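Local coordinates for protein protease Do-like 2, chloroplastic (Arabidopsis thaliana, PDB 4FLN) that acts as a chloroplast serine protease that makes the primary cut in the photodamaged D1 protein of plant photosystem II, at residues B[253-258]-B[352-357]; B[260-265]-B[278-283]; B[284-289]-B[406-411]; B[301-306]-B[326-331]; B[358-363]-B[412-417]. All blocks are in the same frame, centred on the assembly; numbering follows the deposited sequence.

Interaction 1. Residues B[253-258]-B[352-357]; sequences PCLGVL and VVLRPR
Cys-254 meets the segment 352-357 through both its backbone and its sulfur. Cys-254 N donates to Arg-355 O at 2.9 Å in an almost straight bond, and a water extends the link, donating to Cys-254 O at 2.7 Å and accepting from Arg-355 N. Cys-254 SG sits between the backbone N and carbonyl carbon of its own residue (chi1 73°), which turns the thiol onto the start of Arg-357, 3.8 Å from Arg-357 CA and beside the CB and CG methylenes. Beyond CG the arginine bends at chi2 and leads its polar end away from the cysteine: NE forms a salt bridge with Glu-285, and the guanidinium makes a cation-pi contact with an aromatic side chain of the bound peptide. Residues 253-257 probably correspond to the carboxylate-binding loop of a PDZ domain of the Deg/HtrA type, and the backbones of Pro-253, Leu-255 and Val-257 hydrogen-bond to that peptide. The segment 352-357, leaving strand 346-353, backs this loop. Pro-253 lays CB against the root of Leu-354, CB to CB 3.5 Å, and its ring slants over that side chain. Leu-255 starts out pointing away from the other segment, but chi1 near 178° followed by chi2 near 51° swings CD1 back. Leu-255 CD1 approaches Leu-354 CD2 at 3.9 Å and Val-352 CG1 at 4.0 Å, and the leucine side chain crosses Val-352 at about a right angle. Both Leu-255 and Val-352 also touch Ile-339 of strand 336-343.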
# COMPACT_ATOMS: atom_id res chain seq x y z
N PRO B 253 0.38 1.36 43.70
CA PRO B 253 1.76 1.78 43.91
C PRO B 253 2.78 0.99 43.09
O PRO B 253 2.49 -0.10 42.60
CB PRO B 253 1.96 1.54 45.41
CG PRO B 253 1.03 0.45 45.74
CD PRO B 253 -0.16 0.58 44.83
N CYS B 254 3.97 1.55 42.94
CA CYS B 254 5.09 0.83 42.35
C CYS B 254 6.27 0.86 43.32
O CYS B 254 6.34 1.71 44.22
CB CYS B 254 5.50 1.44 41.01
SG CYS B 254 6.35 3.03 41.14
N LEU B 255 7.20 -0.07 43.14
CA LEU B 255 8.35 -0.17 44.01
C LEU B 255 9.41 0.86 43.65
O LEU B 255 10.34 1.08 44.42
CB LEU B 255 8.95 -1.57 43.90
CG LEU B 255 10.21 -1.85 44.72
CD1 LEU B 255 10.04 -1.44 46.20
CD2 LEU B 255 10.60 -3.31 44.58
N GLY B 256 9.26 1.46 42.47
CA GLY B 256 10.16 2.51 42.00
C GLY B 256 11.56 2.06 41.61
O GLY B 256 12.53 2.80 41.81
N VAL B 257 11.66 0.88 41.01
CA VAL B 257 12.97 0.25 40.81
C VAL B 257 13.08 -0.43 39.43
O VAL B 257 12.09 -0.90 38.88
CB VAL B 257 13.25 -0.73 41.99
CG1 VAL B 257 13.71 -2.09 41.51
CG2 VAL B 257 14.24 -0.12 42.95
N LEU B 258 14.30 -0.46 38.88
CA LEU B 258 14.56 -1.06 37.56
C LEU B 258 15.38 -2.35 37.71
O LEU B 258 16.56 -2.30 38.04
CB LEU B 258 15.32 -0.07 36.69
CG LEU B 258 15.34 -0.14 35.15
CD1 LEU B 258 16.77 -0.28 34.64
CD2 LEU B 258 14.45 -1.25 34.62
N VAL B 352 10.12 -0.24 52.70
CA VAL B 352 9.98 0.73 51.63
C VAL B 352 8.55 1.23 51.51
O VAL B 352 7.61 0.44 51.51
CB VAL B 352 10.37 0.15 50.27
CG1 VAL B 352 10.32 1.24 49.22
CG2 VAL B 352 11.76 -0.45 50.34
N VAL B 353 8.38 2.54 51.42
CA VAL B 353 7.07 3.09 51.14
C VAL B 353 6.80 2.94 49.65
O VAL B 353 7.69 3.20 48.83
CB VAL B 353 6.97 4.59 51.51
CG1 VAL B 353 5.57 5.13 51.19
CG2 VAL B 353 7.33 4.82 52.97
N LEU B 354 5.59 2.51 49.31
CA LEU B 354 5.21 2.34 47.91
C LEU B 354 4.23 3.42 47.47
O LEU B 354 3.14 3.54 48.01
CB LEU B 354 4.57 0.97 47.70
CG LEU B 354 5.26 -0.18 48.41
CD1 LEU B 354 4.46 -1.46 48.25
CD2 LEU B 354 6.67 -0.32 47.89
N ARG B 355 4.62 4.20 46.47
CA ARG B 355 3.68 5.16 45.91
C ARG B 355 3.51 4.92 44.41
O ARG B 355 4.34 4.27 43.79
CB ARG B 355 4.13 6.60 46.20
CG ARG B 355 4.11 6.94 47.68
CD ARG B 355 3.36 8.24 47.96
NE ARG B 355 2.04 7.99 48.55
CZ ARG B 355 1.72 8.26 49.81
NH1 ARG B 355 2.62 8.80 50.62
NH2 ARG B 355 0.50 8.01 50.26
N PRO B 356 2.39 5.40 43.85
CA PRO B 356 2.13 5.30 42.42
C PRO B 356 3.24 5.96 41.62
O PRO B 356 3.85 6.90 42.11
CB PRO B 356 0.81 6.06 42.24
CG PRO B 356 0.57 6.77 43.52
CD PRO B 356 1.26 6.00 44.57
N ARG B 357 3.50 5.45 40.43
CA ARG B 357 4.58 5.98 39.60
C ARG B 357 4.41 7.48 39.35
O ARG B 357 3.29 7.95 39.13
CB ARG B 357 4.64 5.24 38.28
CG ARG B 357 6.01 5.24 37.64
CD ARG B 357 6.30 3.90 36.98
NE ARG B 357 7.71 3.78 36.64
CZ ARG B 357 8.23 4.24 35.50
NH1 ARG B 357 7.46 4.84 34.62
NH2 ARG B 357 9.53 4.10 35.26
O HOH W 1 7.32 4.23 44.63

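Interaction 2. Residues B[260-265]-B[278-283]; sequences QKLENP and GVLVRR
Gln-260 and Leu-280 form an antiparallel hydrogen-bonded pair in the PDZ sheet, joining strand 257-261 to strand 279-284. Gln-260 N reaches Leu-280 O at 2.8 Å, and Leu-280 N returns a bond to Gln-260 O at 2.9 Å. The glutamine side chain leaves this pair fully extended (chi1 -176°, chi2 177°) and runs obliquely past Arg-282. Gln-260 CB rests 3.6 Å from Arg-282 CG. Farther out, the amide carbon CD approaches the last methylene of the arginine, and Gln-260 OE1 lies 3.2 Å from Arg-282 CD. The amide and guanidinium planes stand 86° apart, so the two flat groups are turned nearly square to each other. At the tip, NE2 donates to Val-474 O of a second subunit, carrying the contact into the hexamer. Gln-260 and Arg-282 each pack against an acidic side chain of the bound peptide. Arg-282 and Arg-283 together face Leu-258 in a classic beta bulge. On the other side of the pair along the chain, Leu-262 points at the opposing strand and splits its methyls: CD2 packs on Leu-280 CB at 3.5 Å, while CD1 sits 3.3 Å from Gly-278 O.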
# COMPACT_ATOMS: atom_id res chain seq x y z
N GLN B 260 16.98 -6.35 36.93
CA GLN B 260 17.59 -7.25 35.96
C GLN B 260 17.43 -8.70 36.45
O GLN B 260 17.68 -8.99 37.63
CB GLN B 260 19.06 -6.89 35.75
CG GLN B 260 19.75 -7.71 34.69
CD GLN B 260 21.19 -7.29 34.43
OE1 GLN B 260 21.51 -6.09 34.33
NE2 GLN B 260 22.08 -8.27 34.32
N LYS B 261 17.01 -9.59 35.56
CA LYS B 261 16.94 -11.02 35.87
C LYS B 261 18.34 -11.60 36.08
O LYS B 261 19.28 -11.19 35.39
CB LYS B 261 16.19 -11.78 34.76
CG LYS B 261 14.67 -11.56 34.76
CD LYS B 261 14.03 -12.04 33.46
CE LYS B 261 12.64 -11.41 33.24
NZ LYS B 261 11.49 -12.09 33.93
N LEU B 262 18.52 -12.52 37.03
CA LEU B 262 19.81 -13.19 37.11
C LEU B 262 19.64 -14.65 36.75
O LEU B 262 19.39 -15.50 37.61
CB LEU B 262 20.33 -13.12 38.55
CG LEU B 262 20.09 -11.80 39.28
CD1 LEU B 262 20.29 -11.96 40.77
CD2 LEU B 262 21.01 -10.72 38.72
N GLU B 263 19.83 -14.95 35.47
CA GLU B 263 19.89 -16.30 34.94
C GLU B 263 21.33 -16.82 34.95
O GLU B 263 21.60 -17.96 35.30
CB GLU B 263 19.27 -16.36 33.55
CG GLU B 263 19.23 -17.73 32.90
CD GLU B 263 18.59 -17.71 31.53
OE1 GLU B 263 18.75 -18.69 30.76
OE2 GLU B 263 17.91 -16.70 31.21
N ASN B 264 22.26 -15.95 34.57
CA ASN B 264 23.65 -16.35 34.39
C ASN B 264 24.38 -16.72 35.67
O ASN B 264 24.35 -15.97 36.64
CB ASN B 264 24.43 -15.28 33.65
CG ASN B 264 25.86 -15.68 33.43
OD1 ASN B 264 26.71 -15.47 34.29
ND2 ASN B 264 26.13 -16.28 32.28
N PRO B 265 25.05 -17.87 35.66
CA PRO B 265 25.75 -18.41 36.83
C PRO B 265 26.74 -17.42 37.43
O PRO B 265 26.73 -17.21 38.65
CB PRO B 265 26.55 -19.57 36.24
CG PRO B 265 25.78 -19.99 35.06
CD PRO B 265 25.16 -18.75 34.49
N GLY B 278 16.28 -14.07 43.36
CA GLY B 278 16.68 -12.69 43.31
C GLY B 278 16.76 -12.02 41.96
O GLY B 278 17.11 -12.62 40.95
N VAL B 279 16.45 -10.74 41.98
CA VAL B 279 16.60 -9.89 40.82
C VAL B 279 17.51 -8.73 41.22
O VAL B 279 17.45 -8.25 42.35
CB VAL B 279 15.22 -9.42 40.34
CG1 VAL B 279 14.43 -10.59 39.84
CG2 VAL B 279 14.46 -8.76 41.47
N LEU B 280 18.39 -8.31 40.31
CA LEU B 280 19.35 -7.24 40.58
C LEU B 280 18.77 -5.84 40.36
O LEU B 280 18.10 -5.59 39.36
CB LEU B 280 20.60 -7.43 39.71
CG LEU B 280 21.79 -6.49 39.86
CD1 LEU B 280 22.32 -6.45 41.28
CD2 LEU B 280 22.91 -6.90 38.90
N VAL B 281 19.02 -4.93 41.30
CA VAL B 281 18.51 -3.59 41.17
C VAL B 281 19.48 -2.77 40.33
O VAL B 281 20.62 -2.54 40.71
CB VAL B 281 18.40 -2.93 42.54
CG1 VAL B 281 17.97 -1.46 42.40
CG2 VAL B 281 17.43 -3.70 43.40
N ARG B 282 19.01 -2.39 39.14
CA ARG B 282 19.78 -1.60 38.19
C ARG B 282 19.66 -0.09 38.35
O ARG B 282 20.61 0.65 38.12
CB ARG B 282 19.45 -2.05 36.76
CG ARG B 282 19.86 -3.49 36.47
CD ARG B 282 21.38 -3.65 36.39
NE ARG B 282 22.01 -3.56 37.70
CZ ARG B 282 23.26 -3.17 37.91
NH1 ARG B 282 24.02 -2.81 36.88
NH2 ARG B 282 23.76 -3.12 39.14
N ARG B 283 18.46 0.37 38.69
CA ARG B 283 18.19 1.79 38.82
C ARG B 283 17.03 2.00 39.79
O ARG B 283 16.18 1.13 39.95
CB ARG B 283 17.86 2.42 37.47
CG ARG B 283 18.70 3.63 37.12
CD ARG B 283 19.89 3.26 36.24
NE ARG B 283 21.16 3.79 36.73
CZ ARG B 283 21.71 4.93 36.33
NH1 ARG B 283 21.11 5.69 35.42
NH2 ARG B 283 22.87 5.31 36.84

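Interaction 3. Residues B[284-289]-B[406-411]; sequences VEPTSD and YSVARF
Pro-286 and Thr-287, the two central residues of a type I beta turn from Glu-285 to Ser-288, abut the irregular backbone of residues 408-411, with Pro-286 CA 5.6 Å from Arg-410 CA and Thr-287 CA 5.5 Å from Phe-411 CA. The turn belongs to the first PDZ domain, following its strand 279-284, and the facing segment belongs to the second, between helix 398-406 and strand 417-422, so this is a domain-domain junction made by two loops. Glu-285 O grips the turn from within by accepting from both the N and the OG of Ser-288, the hydroxyl donating onto a lone pair of the carbonyl. Pro-286 presents its ring to Val-408, CD to CG2 3.7 Å, the side chains crossing at about a right angle. Ala-409 O lies almost equally far from CB, CG and CD of the same ring. Glu-285 reaches Val-408 CG1 only distantly, through its CG, and its carboxylate has Arg-357 as partner. In Thr-287 a chi1 of 75° places the methyl CG2 anti to the carbonyl carbon and aims it across the junction. Thr-287 CG2 packs on Ala-409 CB at 3.8 Å and lies 3.6 Å from Phe-411 C. The same CG2 comes within 3.3 Å of Ala-409 O.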
# COMPACT_ATOMS: atom_id res chain seq x y z
N VAL B 284 17.01 3.17 40.43
CA VAL B 284 15.93 3.55 41.33
C VAL B 284 15.37 4.91 40.91
O VAL B 284 16.11 5.76 40.42
CB VAL B 284 16.43 3.66 42.78
CG1 VAL B 284 16.89 2.32 43.29
CG2 VAL B 284 17.58 4.65 42.87
N GLU B 285 14.08 5.10 41.10
CA GLU B 285 13.46 6.40 40.86
C GLU B 285 13.70 7.37 42.02
O GLU B 285 13.35 7.09 43.17
CB GLU B 285 11.97 6.25 40.60
CG GLU B 285 11.61 5.91 39.17
CD GLU B 285 10.13 5.67 38.99
OE1 GLU B 285 9.32 6.54 39.40
OE2 GLU B 285 9.77 4.60 38.44
N PRO B 286 14.28 8.53 41.72
CA PRO B 286 14.60 9.57 42.71
C PRO B 286 13.39 10.06 43.49
O PRO B 286 13.58 10.53 44.61
CB PRO B 286 15.16 10.71 41.86
CG PRO B 286 15.68 10.04 40.64
CD PRO B 286 14.72 8.92 40.36
N THR B 287 12.18 9.98 42.94
CA THR B 287 11.02 10.48 43.67
C THR B 287 10.37 9.43 44.55
O THR B 287 9.42 9.73 45.26
CB THR B 287 9.92 11.11 42.77
OG1 THR B 287 9.20 10.08 42.08
CG2 THR B 287 10.53 12.11 41.79
N SER B 288 10.90 8.21 44.52
CA SER B 288 10.34 7.11 45.30
C SER B 288 11.14 6.89 46.58
O SER B 288 12.34 7.18 46.62
CB SER B 288 10.27 5.83 44.48
OG SER B 288 11.52 5.16 44.49
N ASP B 289 10.47 6.42 47.63
CA ASP B 289 11.13 6.17 48.91
C ASP B 289 12.28 5.18 48.79
O ASP B 289 13.21 5.20 49.59
CB ASP B 289 10.13 5.67 49.95
CG ASP B 289 10.81 5.34 51.28
OD1 ASP B 289 11.56 6.20 51.80
OD2 ASP B 289 10.59 4.21 51.78
N TYR B 406 13.02 7.84 27.96
CA TYR B 406 14.12 7.41 28.82
C TYR B 406 14.33 8.16 30.15
O TYR B 406 15.25 7.83 30.91
CB TYR B 406 15.44 7.41 28.02
CG TYR B 406 15.48 6.35 26.93
CD1 TYR B 406 16.65 5.67 26.64
CD2 TYR B 406 14.34 6.03 26.21
CE1 TYR B 406 16.68 4.71 25.65
CE2 TYR B 406 14.36 5.08 25.23
CZ TYR B 406 15.53 4.42 24.95
OH TYR B 406 15.54 3.46 23.95
N SER B 407 13.52 9.17 30.43
CA SER B 407 13.81 10.04 31.56
C SER B 407 12.84 9.92 32.73
O SER B 407 11.64 9.69 32.55
CB SER B 407 13.91 11.50 31.10
OG SER B 407 14.00 12.35 32.22
N VAL B 408 13.36 10.10 33.94
CA VAL B 408 12.55 10.00 35.15
C VAL B 408 12.48 11.34 35.86
O VAL B 408 13.35 12.18 35.69
CB VAL B 408 13.11 8.95 36.14
CG1 VAL B 408 13.30 7.62 35.44
CG2 VAL B 408 14.41 9.42 36.74
N ALA B 409 11.43 11.54 36.65
CA ALA B 409 11.31 12.75 37.45
C ALA B 409 12.41 12.82 38.52
O ALA B 409 12.60 11.88 39.27
CB ALA B 409 9.93 12.80 38.11
N ARG B 410 13.13 13.95 38.57
CA ARG B 410 14.15 14.17 39.59
C ARG B 410 13.56 14.67 40.91
O ARG B 410 14.19 14.57 41.97
CB ARG B 410 15.21 15.17 39.10
CG ARG B 410 16.08 14.67 37.95
CD ARG B 410 17.03 15.76 37.48
NE ARG B 410 16.33 17.00 37.19
CZ ARG B 410 16.55 17.77 36.13
NH1 ARG B 410 17.48 17.44 35.24
NH2 ARG B 410 15.85 18.89 35.97
N PHE B 411 12.35 15.22 40.85
CA PHE B 411 11.63 15.66 42.04
C PHE B 411 10.14 15.72 41.73
O PHE B 411 9.76 15.71 40.56
CB PHE B 411 12.14 17.01 42.52
CG PHE B 411 12.13 18.06 41.44
CD1 PHE B 411 10.98 18.77 41.14
CD2 PHE B 411 13.28 18.34 40.72
CE1 PHE B 411 10.97 19.73 40.15
CE2 PHE B 411 13.28 19.30 39.73
CZ PHE B 411 12.13 19.99 39.45

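Interaction 4. Residues B[301-306]-B[326-331]; sequences VSFDDL and YLISQK
Lys-331 NZ and Asp-304 OD2 form a salt bridge at 2.8 Å, joining the tip of a beta hairpin to the residues just past helix 325-329 in the first PDZ domain. OD2 receives the ammonium on its syn lone pair, and the two side chains come at each other from opposite directions. The other oxygen, OD1, accepts from Glu-338 N, so both oxygens of the carboxylate are held and its rotation is fixed. Asp-304 is in the type I' turn from Phe-303 to Leu-306, closed by paired backbone bonds between those two residues, and its side chain points toward the helix. A bend at chi2 (-70°) brings the long lysine chain round to the aspartate. Beneath the ion pair, Phe-303 lays its ring along the helix side chains. Its CD2 meets Leu-327 CD1 at 3.6 Å and CE2 meets Leu-327 CB at 3.7 Å, while across the ring CE1 packs on Ile-328 CG1 at 3.9 Å. Ile-328 also packs on the backbone of the bound peptide, consistent with a helix lining the PDZ groove. Farther out, Leu-306 points at the helix and crosses Leu-327 obliquely, its CD1 packing against both CD1 and CD2 of that leucine.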
# COMPACT_ATOMS: atom_id res chain seq x y z
N VAL B 301 15.48 -10.22 47.33
CA VAL B 301 15.44 -11.64 47.60
C VAL B 301 14.05 -12.08 48.09
O VAL B 301 13.48 -13.06 47.62
CB VAL B 301 16.60 -12.06 48.53
CG1 VAL B 301 16.13 -13.04 49.57
CG2 VAL B 301 17.76 -12.62 47.70
N SER B 302 13.54 -11.40 49.11
CA SER B 302 12.17 -11.63 49.54
C SER B 302 11.35 -10.35 49.45
O SER B 302 11.89 -9.25 49.38
CB SER B 302 12.14 -12.17 50.97
OG SER B 302 12.96 -11.38 51.83
N PHE B 303 10.03 -10.50 49.42
CA PHE B 303 9.13 -9.37 49.52
C PHE B 303 7.98 -9.78 50.42
O PHE B 303 7.26 -10.71 50.08
CB PHE B 303 8.64 -9.00 48.12
CG PHE B 303 7.70 -7.84 48.08
CD1 PHE B 303 8.13 -6.60 47.65
CD2 PHE B 303 6.38 -7.99 48.46
CE1 PHE B 303 7.27 -5.53 47.59
CE2 PHE B 303 5.51 -6.91 48.41
CZ PHE B 303 5.95 -5.69 47.98
N ASP B 304 7.80 -9.10 51.55
CA ASP B 304 6.81 -9.52 52.55
C ASP B 304 6.95 -11.01 52.86
O ASP B 304 5.96 -11.73 53.00
CB ASP B 304 5.37 -9.23 52.07
CG ASP B 304 4.93 -7.78 52.33
OD1 ASP B 304 5.61 -7.05 53.09
OD2 ASP B 304 3.88 -7.37 51.77
N ASP B 305 8.20 -11.47 52.95
CA ASP B 305 8.56 -12.86 53.25
C ASP B 305 8.11 -13.91 52.22
O ASP B 305 8.06 -15.10 52.52
CB ASP B 305 8.09 -13.27 54.65
CG ASP B 305 8.74 -12.45 55.75
OD1 ASP B 305 9.94 -12.66 56.03
OD2 ASP B 305 8.05 -11.60 56.35
N LEU B 306 7.83 -13.47 51.00
CA LEU B 306 7.71 -14.38 49.87
C LEU B 306 9.00 -14.30 49.07
O LEU B 306 9.48 -13.21 48.76
CB LEU B 306 6.51 -14.02 48.98
CG LEU B 306 5.11 -14.14 49.61
CD1 LEU B 306 4.07 -13.42 48.78
CD2 LEU B 306 4.73 -15.61 49.82
N TYR B 326 2.95 -8.23 40.82
CA TYR B 326 1.63 -8.46 41.40
C TYR B 326 1.52 -8.08 42.89
O TYR B 326 0.58 -7.40 43.29
CB TYR B 326 1.15 -9.90 41.20
CG TYR B 326 -0.11 -10.22 41.99
CD1 TYR B 326 -0.04 -10.97 43.16
CD2 TYR B 326 -1.35 -9.74 41.59
CE1 TYR B 326 -1.18 -11.25 43.89
CE2 TYR B 326 -2.50 -10.01 42.31
CZ TYR B 326 -2.41 -10.76 43.46
OH TYR B 326 -3.54 -11.04 44.19
N LEU B 327 2.48 -8.53 43.70
CA LEU B 327 2.45 -8.21 45.12
C LEU B 327 2.46 -6.70 45.29
O LEU B 327 1.66 -6.14 46.03
CB LEU B 327 3.64 -8.81 45.86
CG LEU B 327 3.66 -10.33 45.94
CD1 LEU B 327 4.87 -10.81 46.71
CD2 LEU B 327 2.37 -10.81 46.58
N ILE B 328 3.37 -6.06 44.58
CA ILE B 328 3.51 -4.62 44.66
C ILE B 328 2.19 -3.91 44.36
O ILE B 328 1.83 -2.94 45.03
CB ILE B 328 4.58 -4.14 43.67
CG1 ILE B 328 5.93 -4.76 44.02
CG2 ILE B 328 4.64 -2.63 43.66
CD1 ILE B 328 6.99 -4.50 42.98
N SER B 329 1.46 -4.42 43.37
CA SER B 329 0.23 -3.77 42.93
C SER B 329 -0.94 -3.97 43.90
O SER B 329 -1.91 -3.22 43.88
CB SER B 329 -0.15 -4.28 41.54
OG SER B 329 -0.47 -5.66 41.58
N GLN B 330 -0.85 -4.99 44.75
CA GLN B 330 -1.97 -5.28 45.65
C GLN B 330 -1.94 -4.40 46.89
O GLN B 330 -2.82 -4.49 47.75
CB GLN B 330 -2.01 -6.77 46.02
CG GLN B 330 -2.91 -7.59 45.11
CD GLN B 330 -4.24 -6.89 44.83
OE1 GLN B 330 -4.37 -6.12 43.88
NE2 GLN B 330 -5.23 -7.15 45.68
N LYS B 331 -0.94 -3.53 46.98
CA LYS B 331 -0.82 -2.61 48.09
C LYS B 331 -1.61 -1.34 47.79
O LYS B 331 -2.17 -1.20 46.71
CB LYS B 331 0.66 -2.25 48.32
CG LYS B 331 1.56 -3.41 48.77
CD LYS B 331 1.25 -3.85 50.20
CE LYS B 331 2.30 -4.82 50.72
NZ LYS B 331 1.95 -5.37 52.06

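Interaction 5. Residues B[358-363]-B[412-417]; sequences VHLVPY and RGEQIV
Glu-414 turns its carboxylate plane to Leu-360: Leu-360 CD1 lies over it, 3.9 Å from Glu-414 CD, and is about as far from the methylene CG. The acid is extended, and OE1 accepts from Arg-410 N, a bond that helps hold the flat group in this attitude. Another flat pair sits within the segment 358-363: Tyr-363 CD2 stands 4.1 Å above one face of the His-359 ring, shifted toward its rim, while His-359 ND1 lies in the plane of the tyrosine ring at its edge. Residues 358-363 carry the chain from the first PDZ domain into the second, and here they pack on the segment that enters strand 417-422 of the second. Leu-360 does most of this packing. Its chi1 of 171° and chi2 of 58° bring the end of the side chain nearer to residues 412-417, with CD1 at the glutamate and Gln-415 CA, and Leu-360 CD2 3.9 Å from Ile-416 CD1. The isoleucine crosses the leucine at about a right angle, and Ile-416 CD1 also meets Val-361 CG2 at 3.7 Å. The backbones are bridged by a water that donates to Leu-360 O at 2.6 Å and accepts from Ile-416 N at 3.0 Å.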
# COMPACT_ATOMS: atom_id res chain seq x y z
N VAL B 358 5.52 8.21 39.39
CA VAL B 358 5.55 9.62 39.02
C VAL B 358 6.06 9.76 37.57
O VAL B 358 7.23 9.50 37.29
CB VAL B 358 6.47 10.43 39.96
CG1 VAL B 358 6.64 11.86 39.48
CG2 VAL B 358 5.93 10.39 41.38
N HIS B 359 5.18 10.17 36.67
CA HIS B 359 5.52 10.23 35.25
C HIS B 359 5.95 11.63 34.80
O HIS B 359 5.13 12.54 34.73
CB HIS B 359 4.33 9.80 34.41
CG HIS B 359 4.05 8.33 34.46
ND1 HIS B 359 4.74 7.42 33.69
CD2 HIS B 359 3.15 7.62 35.18
CE1 HIS B 359 4.28 6.20 33.93
NE2 HIS B 359 3.31 6.30 34.83
N LEU B 360 7.23 11.79 34.47
CA LEU B 360 7.75 13.08 34.05
C LEU B 360 6.97 13.61 32.86
O LEU B 360 6.58 14.78 32.81
CB LEU B 360 9.23 12.96 33.72
CG LEU B 360 9.85 14.19 33.07
CD1 LEU B 360 9.68 15.40 33.98
CD2 LEU B 360 11.33 13.95 32.74
N VAL B 361 6.75 12.74 31.88
CA VAL B 361 5.88 13.03 30.77
C VAL B 361 4.64 12.17 30.98
O VAL B 361 4.66 10.97 30.72
CB VAL B 361 6.56 12.63 29.44
CG1 VAL B 361 5.60 12.77 28.27
CG2 VAL B 361 7.83 13.44 29.22
N PRO B 362 3.55 12.79 31.44
CA PRO B 362 2.36 12.05 31.87
C PRO B 362 1.55 11.49 30.71
O PRO B 362 1.55 12.07 29.62
CB PRO B 362 1.55 13.11 32.61
CG PRO B 362 1.94 14.38 31.99
CD PRO B 362 3.41 14.24 31.67
N TYR B 363 0.90 10.36 30.93
CA TYR B 363 -0.07 9.83 29.98
C TYR B 363 -1.46 10.45 30.17
O TYR B 363 -2.19 10.63 29.20
CB TYR B 363 -0.15 8.31 30.07
CG TYR B 363 1.11 7.61 29.59
CD1 TYR B 363 1.20 7.11 28.30
CD2 TYR B 363 2.21 7.46 30.43
CE1 TYR B 363 2.35 6.48 27.85
CE2 TYR B 363 3.37 6.83 29.99
CZ TYR B 363 3.43 6.34 28.70
OH TYR B 363 4.57 5.71 28.25
N ARG B 412 9.30 15.77 42.75
CA ARG B 412 7.86 15.83 42.51
C ARG B 412 7.55 17.15 41.85
O ARG B 412 8.17 18.16 42.15
CB ARG B 412 7.08 15.66 43.81
N GLY B 413 6.60 17.15 40.91
CA GLY B 413 6.20 18.37 40.23
C GLY B 413 7.03 18.79 39.02
O GLY B 413 6.71 19.77 38.35
N GLU B 414 8.08 18.04 38.72
CA GLU B 414 8.91 18.36 37.56
C GLU B 414 8.15 18.13 36.25
O GLU B 414 7.35 17.20 36.14
CB GLU B 414 10.21 17.56 37.58
CG GLU B 414 11.17 17.90 36.45
CD GLU B 414 12.34 16.94 36.36
OE1 GLU B 414 12.45 16.06 37.23
OE2 GLU B 414 13.15 17.06 35.41
N GLN B 415 8.41 18.99 35.28
CA GLN B 415 7.87 18.83 33.94
C GLN B 415 8.96 19.16 32.96
O GLN B 415 9.98 19.74 33.31
CB GLN B 415 6.71 19.79 33.69
CG GLN B 415 5.45 19.50 34.45
CD GLN B 415 4.37 20.53 34.18
OE1 GLN B 415 4.67 21.69 33.90
NE2 GLN B 415 3.11 20.12 34.26
N ILE B 416 8.73 18.76 31.72
CA ILE B 416 9.51 19.23 30.60
C ILE B 416 8.61 20.27 29.96
O ILE B 416 7.47 19.98 29.57
CB ILE B 416 9.79 18.10 29.58
CG1 ILE B 416 10.58 16.97 30.24
CG2 ILE B 416 10.57 18.62 28.39
CD1 ILE B 416 10.76 15.77 29.34
N VAL B 417 9.08 21.51 29.92
CA VAL B 417 8.32 22.57 29.30
C VAL B 417 8.81 22.73 27.88
O VAL B 417 10.02 22.84 27.63
CB VAL B 417 8.48 23.89 30.05
CG1 VAL B 417 7.55 24.94 29.44
CG2 VAL B 417 8.19 23.69 31.52
O HOH W 2 6.51 16.81 31.14

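How the interactions relate
Interactions 1, 2 and 4 all reach the antiparallel sheet of the first PDZ domain. Interactions 1 and 2 share strand 257-261, their centres about 18 Å apart, and 2 and 4 are nested within the chain loop that interaction 1 closes. Interactions 1 and 4 have centres about 11 Å apart, and Leu-255 touches Ile-328, so that loop 253-257 and helix 325-329, which both touch the bound peptide, pack together. Interactions 3 and 5 carry the structure into the second PDZ domain: 3 alternates along the chain with both 1 and 5, touches each, and has its centre about 10 Å from either. The two PDZ domains are thus joined close to the bound peptide.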